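Local coordinates for ribosomal protein S2-related protein (Deinococcus radiodurans, PDB 2JH3) that binds a [4Fe-4S] cluster and may act as a sirohydrochlorin ferrochelatase of the CbiX chelatase kind, at residues P194-P199 / A232-Q237; L294-L299 / L308-D313; V325-L330 / A357-A362. All blocks are in the same frame, centred on the assembly; numbering follows the deposited sequence.

How the contacts relate
The three contacts come one after another along the chain, without overlap or nesting. Contact 1 belongs to the second CbiX-like domain, at the surface of a parallel chelatase-type sheet; its centre is about 54 Å from that of contact 2 and about 49 Å from that of contact 3, with no touching atoms. Contacts 2 and 3 both lie in the DR2241 stabilising domain, about 14 Å apart between centres, on one mixed sheet where strands 305-310 and 355-359 are neighbours. There Leu308 N sits 2.8 Å from Ala357 O, probably hydrogen-bonded, and Leu308 packs on Leu330 and Leu359. Contact 1 therefore reports on the chelatase-like part, and contacts 2 and 3 on the stabilising domain, contact 2 approaching the iron-sulfur cluster.

Contact 1: residues P194-P199 / A232-Q237; sequences PLSEWP and AERFPQ
The C-terminal end of helix 218-234 meets the 3-10 turn that follows edge strand 193-194 of a parallel sheet, and Phe235 and Arg234 make the junction with Pro199 and Glu197. Phe235, the first residue to leave helical geometry, lays one face of its ring against the proline: Pro199 CB stands over that face, 4.1 Å from the ring centroid, a CH-pi contact. Pro199 CG also reaches Phe235 CB at 3.7 Å. A compact, rigid proline ring suits this place because it presents several C-H groups to the aromatic face.

The turn belongs to the second CbiX-like domain, where five parallel strands are flanked by helices as in the chelatase fold; the neighbouring Leu195 and Trp198 pack in that core against helix 218-234 and strands 144-149 and 207-211. On the outer side Glu197 divides its carboxylate between two partners. OE2 comes to the edge of the Phe235 ring, 3.5 Å from CZ, where the aromatic hydrogens carry slight positive charge. OE1 of Glu197 forms a salt bridge with Arg234 NH1 at 2.6 Å, but the hydrogen bond is bent to 121° and weak. The Glu197 chain bends at chi2 (-74°) and meets the extended arginine at about a right angle, the carboxylate and guanidinium planes 35° apart.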
loop_
_atom_site.group_PDB
_atom_site.type_symbol
_atom_site.label_atom_id
_atom_site.label_comp_id
_atom_site.label_asym_id
_atom_site.label_seq_id
_atom_site.Cartn_x
_atom_site.Cartn_y
_atom_site.Cartn_z
ATOM N N PRO A 194 -40.686 0.434 -14.582
ATOM C CA PRO A 194 -39.591 -0.152 -13.802
ATOM C C PRO A 194 -39.788 -1.643 -13.747
ATOM O O PRO A 194 -40.889 -2.147 -13.987
ATOM C CB PRO A 194 -39.757 0.466 -12.414
ATOM C CG PRO A 194 -40.701 1.642 -12.616
ATOM C CD PRO A 194 -41.567 1.287 -13.774
ATOM N N LEU A 195 -38.702 -2.347 -13.500
ATOM C CA LEU A 195 -38.758 -3.791 -13.278
ATOM C C LEU A 195 -39.689 -4.190 -12.117
ATOM O O LEU A 195 -40.262 -5.270 -12.139
ATOM C CB LEU A 195 -37.330 -4.271 -12.991
ATOM C CG LEU A 195 -37.125 -5.726 -12.640
ATOM C CD1 LEU A 195 -37.549 -6.637 -13.744
ATOM C CD2 LEU A 195 -35.662 -6.003 -12.268
ATOM N N SER A 196 -39.806 -3.329 -11.100
ATOM C CA SER A 196 -40.703 -3.550 -9.956
ATOM C C SER A 196 -42.197 -3.544 -10.369
ATOM O O SER A 196 -43.045 -3.955 -9.617
ATOM C CB SER A 196 -40.395 -2.541 -8.856
ATOM O OG SER A 196 -40.789 -1.268 -9.274
ATOM N N GLU A 197 -42.492 -3.166 -11.614
ATOM C CA GLU A 197 -43.806 -3.217 -12.169
ATOM C C GLU A 197 -43.904 -4.211 -13.355
ATOM O O GLU A 197 -44.833 -4.150 -14.169
ATOM C CB GLU A 197 -44.140 -1.814 -12.672
ATOM C CG GLU A 197 -44.174 -0.725 -11.605
ATOM C CD GLU A 197 -45.422 -0.829 -10.736
ATOM O OE1 GLU A 197 -45.336 -0.522 -9.519
ATOM O OE2 GLU A 197 -46.482 -1.230 -11.276
ATOM N N TRP A 198 -42.982 -5.147 -13.470
ATOM C CA TRP A 198 -42.902 -5.960 -14.714
ATOM C C TRP A 198 -44.168 -6.742 -15.107
ATOM O O TRP A 198 -44.451 -6.866 -16.289
ATOM C CB TRP A 198 -41.680 -6.918 -14.708
ATOM C CG TRP A 198 -41.737 -8.098 -13.777
ATOM C CD1 TRP A 198 -41.137 -8.202 -12.549
ATOM C CD2 TRP A 198 -42.362 -9.366 -14.017
ATOM N NE1 TRP A 198 -41.393 -9.429 -11.981
ATOM C CE2 TRP A 198 -42.145 -10.167 -12.862
ATOM C CE3 TRP A 198 -43.170 -9.872 -15.042
ATOM C CZ2 TRP A 198 -42.690 -11.461 -12.721
ATOM C CZ3 TRP A 198 -43.697 -11.143 -14.904
ATOM C CH2 TRP A 198 -43.471 -11.924 -13.747
ATOM N N PRO A 199 -44.902 -7.327 -14.141
ATOM C CA PRO A 199 -46.102 -8.066 -14.553
ATOM C C PRO A 199 -47.191 -7.186 -15.258
ATOM O O PRO A 199 -48.024 -7.726 -15.983
ATOM C CB PRO A 199 -46.586 -8.684 -13.232
ATOM C CG PRO A 199 -45.377 -8.624 -12.298
ATOM C CD PRO A 199 -44.712 -7.388 -12.678
ATOM N N ALA A 232 -43.366 -8.951 -7.007
ATOM C CA ALA A 232 -44.100 -10.137 -6.519
ATOM C C ALA A 232 -45.211 -9.768 -5.489
ATOM O O ALA A 232 -46.310 -10.361 -5.513
ATOM C CB ALA A 232 -43.109 -11.206 -5.942
ATOM N N GLU A 233 -44.975 -8.760 -4.632
ATOM C CA GLU A 233 -46.029 -8.279 -3.696
ATOM C C GLU A 233 -47.115 -7.498 -4.354
ATOM O O GLU A 233 -48.271 -7.621 -3.981
ATOM C CB GLU A 233 -45.498 -7.338 -2.609
ATOM C CG GLU A 233 -44.344 -7.761 -1.818
ATOM C CD GLU A 233 -43.904 -6.673 -0.811
ATOM O OE1 GLU A 233 -44.151 -5.436 -1.049
ATOM O OE2 GLU A 233 -43.253 -7.064 0.180
ATOM N N ARG A 234 -46.746 -6.582 -5.233
ATOM C CA ARG A 234 -47.689 -5.732 -5.895
ATOM C C ARG A 234 -48.546 -6.537 -6.826
ATOM O O ARG A 234 -49.637 -6.104 -7.173
ATOM C CB ARG A 234 -46.991 -4.660 -6.707
ATOM C CG ARG A 234 -46.337 -3.637 -5.913
ATOM C CD ARG A 234 -45.377 -2.845 -6.788
ATOM N NE ARG A 234 -44.417 -2.109 -5.975
ATOM C CZ ARG A 234 -43.561 -1.222 -6.446
ATOM N NH1 ARG A 234 -43.523 -0.979 -7.747
ATOM N NH2 ARG A 234 -42.706 -0.621 -5.625
ATOM N N PHE A 235 -48.059 -7.705 -7.238
ATOM C CA PHE A 235 -48.684 -8.501 -8.320
ATOM C C PHE A 235 -48.616 -9.937 -7.898
ATOM O O PHE A 235 -47.882 -10.742 -8.503
ATOM C CB PHE A 235 -47.938 -8.338 -9.669
ATOM C CG PHE A 235 -47.981 -6.925 -10.281
ATOM C CD1 PHE A 235 -48.966 -6.576 -11.208
ATOM C CD2 PHE A 235 -46.997 -6.000 -10.002
ATOM C CE1 PHE A 235 -48.953 -5.302 -11.823
ATOM C CE2 PHE A 235 -46.993 -4.746 -10.582
ATOM C CZ PHE A 235 -47.948 -4.401 -11.500
ATOM N N PRO A 236 -49.387 -10.306 -6.849
ATOM C CA PRO A 236 -49.333 -11.651 -6.308
ATOM C C PRO A 236 -49.764 -12.683 -7.368
ATOM O O PRO A 236 -49.375 -13.815 -7.292
ATOM C CB PRO A 236 -50.340 -11.603 -5.118
ATOM C CG PRO A 236 -51.189 -10.372 -5.361
ATOM C CD PRO A 236 -50.356 -9.433 -6.107
ATOM N N GLN A 237 -50.522 -12.245 -8.356
ATOM C CA GLN A 237 -50.941 -13.099 -9.478
ATOM C C GLN A 237 -49.921 -13.231 -10.646
ATOM O O GLN A 237 -50.215 -13.893 -11.661
ATOM C CB GLN A 237 -52.245 -12.537 -10.030
ATOM C CG GLN A 237 -52.152 -11.295 -10.905
ATOM C CD GLN A 237 -52.032 -9.996 -10.152
ATOM O OE1 GLN A 237 -51.763 -9.973 -8.954
ATOM N NE2 GLN A 237 -52.198 -8.895 -10.858
#

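Contact 2: residues L294-L299 / L308-D313; sequences LGEVLL and LRHTLD
Strands 297-299 and 308-310 run antiparallel at 151°, with Leu298 and Arg309 as the hydrogen-bonded pair: Leu298 N gives a nearly straight bond to Arg309 O (2.9 Å), and Arg309 N returns one to Leu298 O (3.2 Å). Past the last bridge the chain of residues 311-313 turns into a 3-10 segment, and Thr311 N donates to Glu296 O at 2.8 Å, arriving from above the carbonyl plane.

That same carbonyl oxygen lies over one face of the His310 ring, and Glu296 CB makes a CH-pi contact there, 4.2 Å from the centroid. The two side chains run side by side; the ring is held by Leu312 N, which donates to His310 ND1 in the ring plane at 3.0 Å. The carboxylate of Glu296 has its main partner in Arg349 of the second subunit, a salt bridge across the dimer, while its OE1 accepts from Leu351 N; this side chain comes within about 10 Å of that of the cluster ligand Cys425. Thr311 suits its place by having two unlike branches: CG2 packs on the backbone at Val297 C (3.6 Å), and OG1 shares a water with Gly295 O. On the sheet face opposite Leu298 and Arg309, Leu299 and Leu308 lie alongside each other, CD1 to CD1 at 3.6 Å.

Leu368 of helix 361-371 packs on both leucines, while Leu364 of the same helix and Ala288 of helix 275-290 pack on Leu299; strands 292-294 and 355-359 extend this hairpin on either side.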
loop_
_atom_site.group_PDB
_atom_site.type_symbol
_atom_site.label_atom_id
_atom_site.label_comp_id
_atom_site.label_asym_id
_atom_site.label_seq_id
_atom_site.Cartn_x
_atom_site.Cartn_y
_atom_site.Cartn_z
ATOM N N LEU A 294 11.600 -7.428 -14.062
ATOM C CA LEU A 294 10.767 -6.356 -14.561
ATOM C C LEU A 294 9.818 -6.003 -13.455
ATOM O O LEU A 294 8.972 -6.836 -13.086
ATOM C CB LEU A 294 9.947 -6.847 -15.807
ATOM C CG LEU A 294 10.663 -7.413 -17.039
ATOM C CD1 LEU A 294 9.719 -7.649 -18.245
ATOM C CD2 LEU A 294 11.749 -6.463 -17.531
ATOM N N GLY A 295 9.961 -4.826 -12.823
ATOM C CA GLY A 295 9.093 -4.493 -11.674
ATOM C C GLY A 295 9.260 -5.554 -10.615
ATOM O O GLY A 295 10.356 -5.792 -10.113
ATOM N N GLU A 296 8.155 -6.215 -10.254
ATOM C CA GLU A 296 8.121 -7.220 -9.226
ATOM C C GLU A 296 8.110 -8.654 -9.786
ATOM O O GLU A 296 7.830 -9.611 -9.022
ATOM C CB GLU A 296 6.859 -7.058 -8.397
ATOM C CG GLU A 296 6.807 -5.829 -7.445
ATOM C CD GLU A 296 5.550 -5.882 -6.470
ATOM O OE1 GLU A 296 4.423 -5.577 -6.934
ATOM O OE2 GLU A 296 5.728 -6.126 -5.241
ATOM N N VAL A 297 8.515 -8.802 -11.037
ATOM C CA VAL A 297 8.537 -10.088 -11.721
ATOM C C VAL A 297 9.913 -10.533 -12.166
ATOM O O VAL A 297 10.716 -9.744 -12.675
ATOM C CB VAL A 297 7.544 -10.093 -12.929
ATOM C CG1 VAL A 297 7.587 -11.377 -13.766
ATOM C CG2 VAL A 297 6.184 -9.974 -12.361
ATOM N N LEU A 298 10.176 -11.815 -11.913
ATOM C CA LEU A 298 11.394 -12.511 -12.270
ATOM C C LEU A 298 11.097 -13.337 -13.539
ATOM O O LEU A 298 10.156 -14.125 -13.556
ATOM C CB LEU A 298 11.868 -13.443 -11.141
ATOM C CG LEU A 298 13.192 -14.189 -11.397
ATOM C CD1 LEU A 298 14.291 -13.296 -11.600
ATOM C CD2 LEU A 298 13.509 -15.112 -10.254
ATOM N N LEU A 299 11.846 -13.075 -14.614
ATOM C CA LEU A 299 11.664 -13.737 -15.913
ATOM C C LEU A 299 12.919 -14.626 -16.162
ATOM O O LEU A 299 14.032 -14.105 -16.177
ATOM C CB LEU A 299 11.470 -12.648 -16.962
ATOM C CG LEU A 299 11.203 -13.013 -18.424
ATOM C CD1 LEU A 299 10.105 -14.135 -18.599
ATOM C CD2 LEU A 299 10.863 -11.775 -19.228
ATOM N N LEU A 308 7.785 -17.122 -15.371
ATOM C CA LEU A 308 7.612 -15.888 -14.590
ATOM C C LEU A 308 7.126 -16.204 -13.160
ATOM O O LEU A 308 6.341 -17.157 -12.912
ATOM C CB LEU A 308 6.623 -14.995 -15.309
ATOM C CG LEU A 308 6.953 -14.448 -16.719
ATOM C CD1 LEU A 308 6.837 -15.545 -17.835
ATOM C CD2 LEU A 308 6.079 -13.456 -17.096
ATOM N N ARG A 309 7.600 -15.444 -12.183
ATOM C CA ARG A 309 7.092 -15.536 -10.805
ATOM C C ARG A 309 7.371 -14.201 -10.143
ATOM O O ARG A 309 8.076 -13.354 -10.687
ATOM C CB ARG A 309 7.757 -16.677 -9.999
ATOM C CG ARG A 309 9.187 -16.455 -9.713
ATOM C CD ARG A 309 9.765 -17.534 -8.866
ATOM N NE ARG A 309 9.677 -18.920 -9.411
ATOM C CZ ARG A 309 9.959 -19.990 -8.687
ATOM N NH1 ARG A 309 10.347 -19.912 -7.426
ATOM N NH2 ARG A 309 9.901 -21.163 -9.214
ATOM N N HIS A 310 6.833 -14.012 -8.936
ATOM C CA HIS A 310 7.094 -12.773 -8.199
ATOM C C HIS A 310 8.557 -12.824 -7.743
ATOM O O HIS A 310 9.032 -13.846 -7.285
ATOM C CB HIS A 310 6.146 -12.689 -7.023
ATOM C CG HIS A 310 6.013 -11.342 -6.425
ATOM N ND1 HIS A 310 7.032 -10.724 -5.753
ATOM C CD2 HIS A 310 4.940 -10.547 -6.287
ATOM C CE1 HIS A 310 6.589 -9.580 -5.258
ATOM N NE2 HIS A 310 5.330 -9.451 -5.568
ATOM N N THR A 311 9.279 -11.702 -7.802
ATOM C CA THR A 311 10.595 -11.664 -7.250
ATOM C C THR A 311 10.727 -12.064 -5.761
ATOM O O THR A 311 11.748 -12.648 -5.374
ATOM C CB THR A 311 11.217 -10.304 -7.478
ATOM O OG1 THR A 311 10.320 -9.316 -7.041
ATOM C CG2 THR A 311 11.502 -10.053 -8.929
ATOM N N LEU A 312 9.726 -11.818 -4.923
ATOM C CA LEU A 312 9.728 -12.263 -3.549
ATOM C C LEU A 312 9.693 -13.807 -3.412
ATOM O O LEU A 312 10.006 -14.347 -2.364
ATOM C CB LEU A 312 8.531 -11.652 -2.735
ATOM C CG LEU A 312 8.581 -10.119 -2.424
ATOM C CD1 LEU A 312 7.258 -9.682 -1.804
ATOM C CD2 LEU A 312 9.712 -9.810 -1.538
ATOM N N ASP A 313 9.184 -14.475 -4.447
ATOM C CA ASP A 313 9.116 -15.919 -4.522
ATOM C C ASP A 313 10.349 -16.528 -5.219
ATOM O O ASP A 313 10.308 -17.707 -5.493
ATOM C CB ASP A 313 7.816 -16.338 -5.310
ATOM C CG ASP A 313 6.545 -16.178 -4.469
ATOM O OD1 ASP A 313 6.628 -16.224 -3.195
ATOM O OD2 ASP A 313 5.470 -15.987 -5.085
HETATM O O HOH W 1 11.588 -6.719 -7.820
#

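Contact 3: residues V325-L330 / A357-A362; sequences VTPEGL and AVLSPA
Apolar contacts carry most of the meeting between Leu330 and Pro327, on the first turn of helix 327-333, and Ala357 and Leu359 on strand 355-359. Both methyls of Leu330 face Ala357 CB almost equally, CD2 at 4.0 Å; CG lies anti to the backbone N of Leu330 (chi1 175°), which directs its branches toward the strand. The short alanine suits this place, since the helix can come close to the sheet over it. Leu359 sends CD2 to the backbone at Val325 C, 3.8 Å away, and to Pro327 CD at 4.2 Å, its side chain and the proline ring crossing at a slant.

These residues belong to a beta-alpha-beta unit of the stabilising domain: strand 322-324, helix 327-333 and strand 355-359, the two strands parallel neighbours in the sheet. Pro327 also packs against Asp363, Leu366 and Leu370 of helix 361-371.

Polar links are sparse across the contact. Val325 CA makes a C-H...O contact with Val358 O at 3.3 Å, and one water bridges the two segments, donating to Val325 O at 2.8 Å and accepting from Ser360 N. Within the first segment Thr326 is the N-cap: its OG1 accepts from Gly329 N at 2.9 Å, the hydroxyl satisfying a backbone N-H of the first turn. Pro327 fits the first helical position, where no backbone N-H is needed. Ser360 likewise caps helix 361-371, bonding Asp363 N.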
loop_
_atom_site.group_PDB
_atom_site.type_symbol
_atom_site.label_atom_id
_atom_site.label_comp_id
_atom_site.label_asym_id
_atom_site.label_seq_id
_atom_site.Cartn_x
_atom_site.Cartn_y
_atom_site.Cartn_z
ATOM N N VAL A 325 -0.371 -21.508 -17.377
ATOM C CA VAL A 325 0.380 -21.744 -18.605
ATOM C C VAL A 325 -0.152 -20.906 -19.757
ATOM O O VAL A 325 0.203 -21.163 -20.895
ATOM C CB VAL A 325 0.406 -23.280 -18.953
ATOM C CG1 VAL A 325 1.112 -24.080 -17.879
ATOM C CG2 VAL A 325 -1.018 -23.788 -19.223
ATOM N N THR A 326 -1.082 -19.974 -19.487
ATOM C CA THR A 326 -1.684 -19.115 -20.516
ATOM C C THR A 326 -1.530 -17.643 -20.055
ATOM O O THR A 326 -1.415 -17.353 -18.861
ATOM C CB THR A 326 -3.217 -19.363 -20.712
ATOM O OG1 THR A 326 -3.859 -19.121 -19.475
ATOM C CG2 THR A 326 -3.503 -20.789 -21.074
ATOM N N PRO A 327 -1.417 -16.717 -20.986
ATOM C CA PRO A 327 -1.432 -15.257 -20.634
ATOM C C PRO A 327 -2.632 -14.835 -19.847
ATOM O O PRO A 327 -2.580 -14.036 -18.896
ATOM C CB PRO A 327 -1.436 -14.593 -22.014
ATOM C CG PRO A 327 -0.837 -15.586 -22.896
ATOM C CD PRO A 327 -1.129 -16.917 -22.417
ATOM N N GLU A 328 -3.771 -15.429 -20.185
ATOM C CA GLU A 328 -5.016 -15.069 -19.530
ATOM C C GLU A 328 -5.082 -15.583 -18.093
ATOM O O GLU A 328 -5.677 -14.917 -17.197
ATOM C CB GLU A 328 -6.228 -15.601 -20.342
ATOM C CG GLU A 328 -6.460 -14.983 -21.734
ATOM C CD GLU A 328 -5.615 -15.596 -22.898
ATOM O OE1 GLU A 328 -4.766 -16.469 -22.644
ATOM O OE2 GLU A 328 -5.847 -15.234 -24.091
ATOM N N GLY A 329 -4.568 -16.766 -17.851
ATOM C CA GLY A 329 -4.421 -17.273 -16.496
ATOM C C GLY A 329 -3.532 -16.428 -15.590
ATOM O O GLY A 329 -3.823 -16.222 -14.396
ATOM N N LEU A 330 -2.385 -16.051 -16.135
ATOM C CA LEU A 330 -1.468 -15.123 -15.461
ATOM C C LEU A 330 -2.145 -13.806 -15.118
ATOM O O LEU A 330 -1.987 -13.321 -13.997
ATOM C CB LEU A 330 -0.286 -14.853 -16.363
ATOM C CG LEU A 330 0.770 -13.812 -15.955
ATOM C CD1 LEU A 330 1.261 -14.114 -14.571
ATOM C CD2 LEU A 330 1.907 -13.821 -16.903
ATOM N N ALA A 357 4.140 -18.620 -13.876
ATOM C CA ALA A 357 3.607 -18.795 -15.192
ATOM C C ALA A 357 4.646 -19.444 -16.041
ATOM O O ALA A 357 5.796 -18.972 -16.072
ATOM C CB ALA A 357 3.195 -17.469 -15.824
ATOM N N VAL A 358 4.265 -20.478 -16.794
ATOM C CA VAL A 358 5.186 -21.070 -17.773
ATOM C C VAL A 358 4.634 -20.833 -19.150
ATOM O O VAL A 358 3.566 -21.323 -19.477
ATOM C CB VAL A 358 5.430 -22.543 -17.473
ATOM C CG1 VAL A 358 6.262 -23.222 -18.593
ATOM C CG2 VAL A 358 6.170 -22.700 -16.181
ATOM N N LEU A 359 5.310 -19.982 -19.938
ATOM C CA LEU A 359 4.831 -19.516 -21.245
ATOM C C LEU A 359 5.781 -19.896 -22.404
ATOM O O LEU A 359 6.975 -19.908 -22.261
ATOM C CB LEU A 359 4.672 -17.969 -21.285
ATOM C CG LEU A 359 3.705 -17.367 -20.282
ATOM C CD1 LEU A 359 3.558 -15.876 -20.416
ATOM C CD2 LEU A 359 2.311 -18.022 -20.290
ATOM N N SER A 360 5.177 -20.275 -23.526
ATOM C CA SER A 360 5.886 -20.486 -24.728
ATOM C C SER A 360 6.377 -19.141 -25.249
ATOM O O SER A 360 5.838 -18.088 -24.870
ATOM C CB SER A 360 4.897 -21.099 -25.711
ATOM O OG SER A 360 3.969 -20.126 -26.119
ATOM N N PRO A 361 7.398 -19.157 -26.100
ATOM C CA PRO A 361 7.757 -17.909 -26.705
ATOM C C PRO A 361 6.666 -17.154 -27.435
ATOM O O PRO A 361 6.697 -15.892 -27.447
ATOM C CB PRO A 361 8.869 -18.321 -27.725
ATOM C CG PRO A 361 9.509 -19.438 -27.050
ATOM C CD PRO A 361 8.378 -20.221 -26.429
ATOM N N ALA A 362 5.736 -17.868 -28.064
ATOM C CA ALA A 362 4.691 -17.230 -28.793
ATOM C C ALA A 362 3.763 -16.503 -27.838
ATOM O O ALA A 362 3.134 -15.588 -28.237
ATOM C CB ALA A 362 3.849 -18.266 -29.615
HETATM O O HOH W 2 2.052 -20.622 -22.987
#